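Local coordinates for protein ORF10 (Moritella marina, PDB 6RIW) that forms the ketosynthase-chain length factor didomain of a polyunsaturated fatty acid synthase, which probably extends acyl chains carried on acyl carrier protein, at residues A470-D475 with A747-P752; A289-G294 with G442-L447. All blocks are in the same frame, centred on the assembly; numbering follows the deposited sequence.

Contact 1: A470-D475 with A747-P752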
ATOM      1  N   ALA A 470      15.872  -4.568 -19.924  1.00 12.42           N
ATOM      2  CA  ALA A 470      15.268  -5.320 -21.012  1.00 13.97           C
ATOM      3  C   ALA A 470      13.958  -5.936 -20.546  1.00 13.01           C
ATOM      4  O   ALA A 470      13.926  -6.602 -19.516  1.00 13.60           O
ATOM      5  CB  ALA A 470      16.221  -6.418 -21.497  1.00 16.43           C
ATOM      6  N   ILE A 471      12.884  -5.735 -21.307  1.00 11.33           N
ATOM      7  CA  ILE A 471      11.610  -6.404 -21.035  1.00 11.32           C
ATOM      8  C   ILE A 471      11.633  -7.759 -21.734  1.00 13.69           C
ATOM      9  O   ILE A 471      11.714  -7.813 -22.966  1.00 15.01           O
ATOM     10  CB  ILE A 471      10.417  -5.565 -21.529  1.00 12.05           C
ATOM     11  CG1 ILE A 471      10.418  -4.173 -20.904  1.00 11.70           C
ATOM     12  CG2 ILE A 471       9.100  -6.318 -21.273  1.00 11.92           C
ATOM     13  CD1 ILE A 471       9.429  -3.138 -21.550  1.00 12.82           C
ATOM     14  N   ILE A 472      11.582  -8.845 -20.959  1.00 12.34           N
ATOM     15  CA  ILE A 472      11.728 -10.197 -21.497  1.00 14.33           C
ATOM     16  C   ILE A 472      10.503 -11.067 -21.266  1.00 14.72           C
ATOM     17  O   ILE A 472      10.466 -12.208 -21.750  1.00 12.63           O
ATOM     18  CB  ILE A 472      12.981 -10.893 -20.924  1.00 13.38           C
ATOM     19  CG1 ILE A 472      12.860 -11.044 -19.396  1.00 14.24           C
ATOM     20  CG2 ILE A 472      14.204 -10.069 -21.225  1.00 13.95           C
ATOM     21  CD1 ILE A 472      13.997 -11.838 -18.775  1.00 16.99           C
ATOM     22  N   GLY A 473       9.484 -10.582 -20.573  1.00 13.49           N
ATOM     23  CA  GLY A 473       8.310 -11.392 -20.373  1.00 13.17           C
ATOM     24  C   GLY A 473       7.168 -10.439 -20.098  1.00 13.98           C
ATOM     25  O   GLY A 473       7.411  -9.420 -19.444  1.00 12.60           O
ATOM     26  N   MET A 474       5.975 -10.703 -20.639  1.00 14.15           N
ATOM     27  CA  MET A 474       4.819  -9.822 -20.461  1.00 12.52           C
ATOM     28  C   MET A 474       3.533 -10.643 -20.475  1.00 14.53           C
ATOM     29  O   MET A 474       3.438 -11.673 -21.159  1.00 16.27           O
ATOM     30  CB  MET A 474       4.710  -8.739 -21.555  1.00 13.16           C
ATOM     31  CG  MET A 474       5.958  -7.887 -21.799  1.00 12.17           C
ATOM     32  SD  MET A 474       5.665  -6.365 -22.723  1.00 15.45           S
ATOM     33  CE  MET A 474       5.127  -6.979 -24.306  1.00 16.03           C
ATOM     34  N   ASP A 475       2.525 -10.152 -19.745  1.00 11.34           N
ATOM     35  CA  ASP A 475       1.149 -10.614 -19.929  1.00 14.12           C
ATOM     36  C   ASP A 475       0.198  -9.484 -19.547  1.00 14.07           C
ATOM     37  O   ASP A 475       0.557  -8.577 -18.794  1.00 13.96           O
ATOM     38  CB  ASP A 475       0.837 -11.880 -19.127  1.00 14.81           C
ATOM     39  CG  ASP A 475      -0.525 -12.510 -19.519  1.00 20.00           C
ATOM     40  OD1 ASP A 475      -0.919 -12.465 -20.714  1.00 16.46           O
ATOM     41  OD2 ASP A 475      -1.215 -13.039 -18.621  1.00 20.81           O
ATOM     42  N   ALA A 747       1.590  -7.470 -16.309  1.00 12.57           N
ATOM     43  CA  ALA A 747       2.872  -7.683 -15.659  1.00  9.64           C
ATOM     44  C   ALA A 747       3.965  -7.777 -16.706  1.00 12.61           C
ATOM     45  O   ALA A 747       3.710  -8.145 -17.864  1.00 12.40           O
ATOM     46  CB  ALA A 747       2.876  -8.956 -14.778  1.00 12.20           C
ATOM     47  N   ILE A 748       5.181  -7.387 -16.297  1.00 10.62           N
ATOM     48  CA  ILE A 748       6.372  -7.516 -17.128  1.00 10.13           C
ATOM     49  C   ILE A 748       7.492  -8.074 -16.262  1.00 12.59           C
ATOM     50  O   ILE A 748       7.483  -7.964 -15.035  1.00 11.45           O
ATOM     51  CB  ILE A 748       6.820  -6.176 -17.769  1.00  9.65           C
ATOM     52  CG1 ILE A 748       7.196  -5.138 -16.713  1.00 11.55           C
ATOM     53  CG2 ILE A 748       5.774  -5.666 -18.755  1.00 10.80           C
ATOM     54  CD1 ILE A 748       7.780  -3.827 -17.338  1.00 14.09           C
ATOM     55  N   VAL A 749       8.455  -8.703 -16.925  1.00 11.78           N
ATOM     56  CA  VAL A 749       9.685  -9.164 -16.297  1.00 10.14           C
ATOM     57  C   VAL A 749      10.808  -8.349 -16.904  1.00 13.19           C
ATOM     58  O   VAL A 749      10.888  -8.234 -18.131  1.00 12.14           O
ATOM     59  CB  VAL A 749       9.925 -10.666 -16.532  1.00 12.95           C
ATOM     60  CG1 VAL A 749      11.288 -11.066 -15.969  1.00 14.26           C
ATOM     61  CG2 VAL A 749       8.793 -11.522 -15.949  1.00 14.18           C
ATOM     62  N   VAL A 750      11.660  -7.775 -16.057  1.00  9.68           N
ATOM     63  CA  VAL A 750      12.785  -6.984 -16.521  1.00 10.67           C
ATOM     64  C   VAL A 750      14.081  -7.559 -15.949  1.00 12.30           C
ATOM     65  O   VAL A 750      14.129  -8.076 -14.829  1.00 14.08           O
ATOM     66  CB  VAL A 750      12.646  -5.479 -16.178  1.00 10.55           C
ATOM     67  CG1 VAL A 750      11.470  -4.850 -16.941  1.00 11.44           C
ATOM     68  CG2 VAL A 750      12.516  -5.243 -14.643  1.00 13.04           C
ATOM     69  N   LYS A 751      15.140  -7.458 -16.741  1.00 13.79           N
ATOM     70  CA  LYS A 751      16.504  -7.768 -16.334  1.00 13.85           C
ATOM     71  C   LYS A 751      17.408  -6.687 -16.898  1.00 13.95           C
ATOM     72  O   LYS A 751      17.044  -6.027 -17.880  1.00 13.64           O
ATOM     73  CB  LYS A 751      16.956  -9.133 -16.873  1.00 16.05           C
ATOM     74  CG  LYS A 751      16.481 -10.358 -16.079  1.00 17.72           C
ATOM     75  CD  LYS A 751      17.169 -11.602 -16.682  1.00 21.86           C
ATOM     76  CE  LYS A 751      16.947 -12.874 -15.902  1.00 25.91           C
ATOM     77  NZ  LYS A 751      17.653 -13.999 -16.603  1.00 24.07           N
ATOM     78  N   PRO A 752      18.597  -6.486 -16.323  1.00 13.80           N
ATOM     79  CA  PRO A 752      19.562  -5.564 -16.942  1.00 17.67           C
ATOM     80  C   PRO A 752      19.866  -6.004 -18.367  1.00 14.84           C
ATOM     81  O   PRO A 752      19.924  -7.200 -18.661  1.00 15.02           O
ATOM     82  CB  PRO A 752      20.802  -5.671 -16.043  1.00 19.87           C
ATOM     83  CG  PRO A 752      20.315  -6.250 -14.764  1.00 18.83           C
ATOM     84  CD  PRO A 752      19.161  -7.151 -15.136  1.00 16.54           C
TER
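Residues 470-475 and 747-752 form a buried antiparallel strand pair in the second ketosynthase-like half of the chain, in a sheet of the thiolase-type fold where strand 741-752 runs antiparallel to both 469-478 and 687-694. Ala470 with Lys751 and Asp475 with Ala747 are hydrogen-bonded pairs, each closed by two backbone bonds; Ala470 N reaches Lys751 O at 2.8 Å. Between them the register slips by one residue. Ile472 N gives its hydrogen to Val749 O (3.0 Å), but Val749 N bonds to Gly473 O (2.8 Å), so Ile472 and Gly473 together face Val749 as in a classic beta bulge. The bulge buries Gly473 N without a partner in the model. On the side of the sheet with Val749, Ile472 crosses that residue: with CG1 between the backbone N and carbonyl carbon (chi1 62°), CG1 comes 3.8 Å from Val749 CG1. The same branch ends with CD1 against the aliphatic chain of Lys751, 3.8 Å from its CD, while the lysine runs on extended past it. On the other side of the sheet Met474 meets Ile748, its CG 3.8 Å from the isoleucine CG2 and its SD at 4.0 Å from that methyl. Ile471 sets CG2 against Ile748 CB and CG1 against Val750 CG1. Helix 841-854 packs on the Met474 and Ile748 side, while helix 552-567 lies against Ala747 and Val749 and holds Asp475 OD2 through Asn563; that carboxylate's OD1 accepts from Leu484 N. Within the sheet, strand 687-694 continues beyond 747-752, and strand 763-772 flanks 470-475.

Contact 2: A289-G294 with G442-L447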
ATOM      1  N   ALA A 289      19.468  -5.824   4.787  1.00 17.73           N
ATOM      2  CA  ALA A 289      19.014  -6.640   3.677  1.00 20.27           C
ATOM      3  C   ALA A 289      17.526  -6.899   3.783  1.00 16.58           C
ATOM      4  O   ALA A 289      16.916  -6.806   4.854  1.00 17.72           O
ATOM      5  CB  ALA A 289      19.747  -7.980   3.612  1.00 22.08           C
ATOM      6  N   LEU A 290      16.965  -7.269   2.645  1.00 16.79           N
ATOM      7  CA  LEU A 290      15.589  -7.717   2.538  1.00 18.98           C
ATOM      8  C   LEU A 290      15.577  -9.145   2.009  1.00 21.68           C
ATOM      9  O   LEU A 290      16.529  -9.612   1.374  1.00 25.76           O
ATOM     10  CB  LEU A 290      14.797  -6.799   1.603  1.00 17.45           C
ATOM     11  CG  LEU A 290      15.132  -5.321   1.765  1.00 18.98           C
ATOM     12  CD1 LEU A 290      14.626  -4.519   0.549  1.00 22.46           C
ATOM     13  CD2 LEU A 290      14.565  -4.775   3.089  1.00 16.77           C
ATOM     14  N   SER A 291      14.494  -9.850   2.292  1.00 19.82           N
ATOM     15  CA  SER A 291      14.303 -11.175   1.723  1.00 17.97           C
ATOM     16  C   SER A 291      12.837 -11.542   1.842  1.00 16.79           C
ATOM     17  O   SER A 291      12.097 -10.978   2.655  1.00 18.91           O
ATOM     18  CB  SER A 291      15.178 -12.218   2.424  1.00 21.43           C
ATOM     19  OG  SER A 291      14.539 -12.700   3.606  1.00 23.59           O
ATOM     20  N   ASN A 292      12.429 -12.501   1.023  1.00 16.97           N
ATOM     21  CA  ASN A 292      11.138 -13.145   1.178  1.00 19.05           C
ATOM     22  C   ASN A 292      11.330 -14.600   1.574  1.00 20.26           C
ATOM     23  O   ASN A 292      12.301 -15.237   1.164  1.00 21.78           O
ATOM     24  CB  ASN A 292      10.319 -13.068  -0.096  1.00 18.37           C
ATOM     25  CG  ASN A 292       8.894 -13.344   0.166  1.00 19.04           C
ATOM     26  OD1 ASN A 292       8.434 -14.477   0.025  1.00 20.42           O
ATOM     27  ND2 ASN A 292       8.175 -12.324   0.620  1.00 20.56           N
ATOM     28  N   ASP A 293      10.386 -15.112   2.382  1.00 20.70           N
ATOM     29  CA  ASP A 293      10.416 -16.501   2.832  1.00 22.82           C
ATOM     30  C   ASP A 293      10.263 -17.491   1.688  1.00 25.06           C
ATOM     31  O   ASP A 293      10.623 -18.663   1.843  1.00 23.30           O
ATOM     32  CB  ASP A 293       9.300 -16.763   3.844  1.00 22.17           C
ATOM     33  CG  ASP A 293       9.627 -16.246   5.245  1.00 27.20           C
ATOM     34  OD1 ASP A 293      10.759 -15.767   5.478  1.00 24.50           O
ATOM     35  OD2 ASP A 293       8.731 -16.331   6.123  1.00 28.56           O
ATOM     36  N   GLY A 294       9.719 -17.065   0.554  1.00 22.05           N
ATOM     37  CA  GLY A 294       9.481 -18.029  -0.511  1.00 19.89           C
ATOM     38  C   GLY A 294       8.466 -19.081  -0.101  1.00 24.93           C
ATOM     39  O   GLY A 294       7.494 -18.808   0.614  1.00 20.75           O
ATOM     40  N   GLY A 442       5.659 -13.358   4.462  1.00 22.82           N
ATOM     41  CA  GLY A 442       7.057 -13.745   4.408  1.00 22.02           C
ATOM     42  C   GLY A 442       8.049 -12.630   4.141  1.00 23.62           C
ATOM     43  O   GLY A 442       9.144 -12.903   3.645  1.00 19.13           O
ATOM     44  N   SER A 443       7.712 -11.375   4.445  1.00 20.56           N
ATOM     45  CA  SER A 443       8.568 -10.253   4.066  1.00 19.83           C
ATOM     46  C   SER A 443       9.464  -9.863   5.229  1.00 21.31           C
ATOM     47  O   SER A 443       8.978  -9.388   6.260  1.00 25.12           O
ATOM     48  CB  SER A 443       7.727  -9.066   3.601  1.00 22.71           C
ATOM     49  OG  SER A 443       7.014  -9.457   2.444  1.00 28.11           O
ATOM     50  N   ASN A 444      10.770 -10.041   5.046  1.00 19.91           N
ATOM     51  CA  ASN A 444      11.755  -9.901   6.102  1.00 18.47           C
ATOM     52  C   ASN A 444      12.699  -8.746   5.823  1.00 18.11           C
ATOM     53  O   ASN A 444      13.040  -8.467   4.666  1.00 18.68           O
ATOM     54  CB  ASN A 444      12.557 -11.189   6.239  1.00 21.37           C
ATOM     55  CG  ASN A 444      11.663 -12.388   6.413  1.00 23.11           C
ATOM     56  OD1 ASN A 444      10.793 -12.393   7.285  1.00 24.96           O
ATOM     57  ND2 ASN A 444      11.850 -13.409   5.579  1.00 23.14           N
ATOM     58  N   ALA A 445      13.127  -8.080   6.900  1.00 17.15           N
ATOM     59  CA  ALA A 445      14.209  -7.110   6.822  1.00 18.01           C
ATOM     60  C   ALA A 445      15.022  -7.166   8.107  1.00 18.05           C
ATOM     61  O   ALA A 445      14.487  -7.409   9.189  1.00 16.71           O
ATOM     62  CB  ALA A 445      13.708  -5.672   6.599  1.00 18.09           C
ATOM     63  N   HIS A 446      16.321  -6.920   7.977  1.00 19.49           N
ATOM     64  CA  HIS A 446      17.210  -6.782   9.124  1.00 17.45           C
ATOM     65  C   HIS A 446      18.171  -5.641   8.831  1.00 19.20           C
ATOM     66  O   HIS A 446      18.742  -5.575   7.738  1.00 20.42           O
ATOM     67  CB  HIS A 446      17.968  -8.090   9.373  1.00 19.12           C
ATOM     68  CG  HIS A 446      18.786  -8.086  10.632  1.00 21.65           C
ATOM     69  ND1 HIS A 446      18.231  -8.280  11.884  1.00 21.77           N
ATOM     70  CD2 HIS A 446      20.122  -7.935  10.829  1.00 19.08           C
ATOM     71  CE1 HIS A 446      19.192  -8.246  12.796  1.00 21.73           C
ATOM     72  NE2 HIS A 446      20.348  -8.044  12.181  1.00 20.68           N
ATOM     73  N   LEU A 447      18.307  -4.713   9.774  1.00 18.87           N
ATOM     74  CA  LEU A 447      19.215  -3.591   9.624  1.00 18.78           C
ATOM     75  C   LEU A 447      20.295  -3.688  10.690  1.00 19.47           C
ATOM     76  O   LEU A 447      20.010  -4.067  11.831  1.00 20.35           O
ATOM     77  CB  LEU A 447      18.485  -2.256   9.748  1.00 18.96           C
ATOM     78  CG  LEU A 447      17.451  -1.955   8.665  1.00 24.00           C
ATOM     79  CD1 LEU A 447      16.741  -0.644   8.981  1.00 20.57           C
ATOM     80  CD2 LEU A 447      18.129  -1.916   7.289  1.00 26.29           C
TER
HETATM   81  O   HOH W   1       9.415  -9.435   0.779  1.00 19.31           O
HETATM   82  O   HOH W   2       9.374 -14.382   8.259  1.00 29.09           O
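The carboxylate of Asp293 and the amide of Asn444 meet with their planes 42° apart. Asn444 ND2 reaches Asp293 OD1 at 2.6 Å from above the carboxylate plane, although the bond stays within the amide's own plane. Gly442 CA lies over the same carboxylate face, 3.5 Å from Asp293 OD2. A water joins the remaining oxygens, donating to Asp293 OD2 and to Asn444 OD1, and Asn303 N also bonds to OD2, so both groups are fixed in rotation. The amide of Asn292 carries Gly442 O over one face, 3.5 Å from its CG. With CG anti to the backbone N (chi1 -163°), its OD1 turns back to accept from Gly294 N at 2.9 Å, an Asx turn that ends the strand. Asn292 ND2 donates to Gly441 O and to a second water, which is 2.9 Å from Ser443 OG. Asp293 N bonds to Gly442 O (2.8 Å) on a lone pair in the carbonyl plane. Gly442 and Ser443 face Gly439 in a G1 beta bulge, part of the glycine-rich hairpin GFGGSNAH familiar from ketosynthases. Beyond it the strands run antiparallel, two backbone bonds closing each of the pairs Ser291 with Asn444 and Ala289 with His446. Leu290 CD2 touches Ala445 CB at 3.7 Å on the side covered by helix 198-211. On the opposite side, helix 304-318 brings Tyr311 edge-to-face with the His446 ring, whose ND1 bonds to Ser436 OG and NE2 to Tyr315 OH.

From the N terminus, strand 283-292 comes first; contact 2 closes the loop of 147 residues that returns as strand 443-450, in the ketosynthase half. The chain then passes to strand 469-478, which belongs to the chain length factor half, and contact 1 closes a longer loop of 271 residues when strand 741-752 comes back beside it. The loops are in series, neither nesting nor crossing. The centres of contacts 1 and 2 lie about 23 Å apart, and the nearest atoms of contacts 1 and 2 are about 15 Å apart. Asn292 nonetheless reaches into the second half, through its backbone to Ser656 and its side chain to helix 642-653, tying the two halves together beside contact 2.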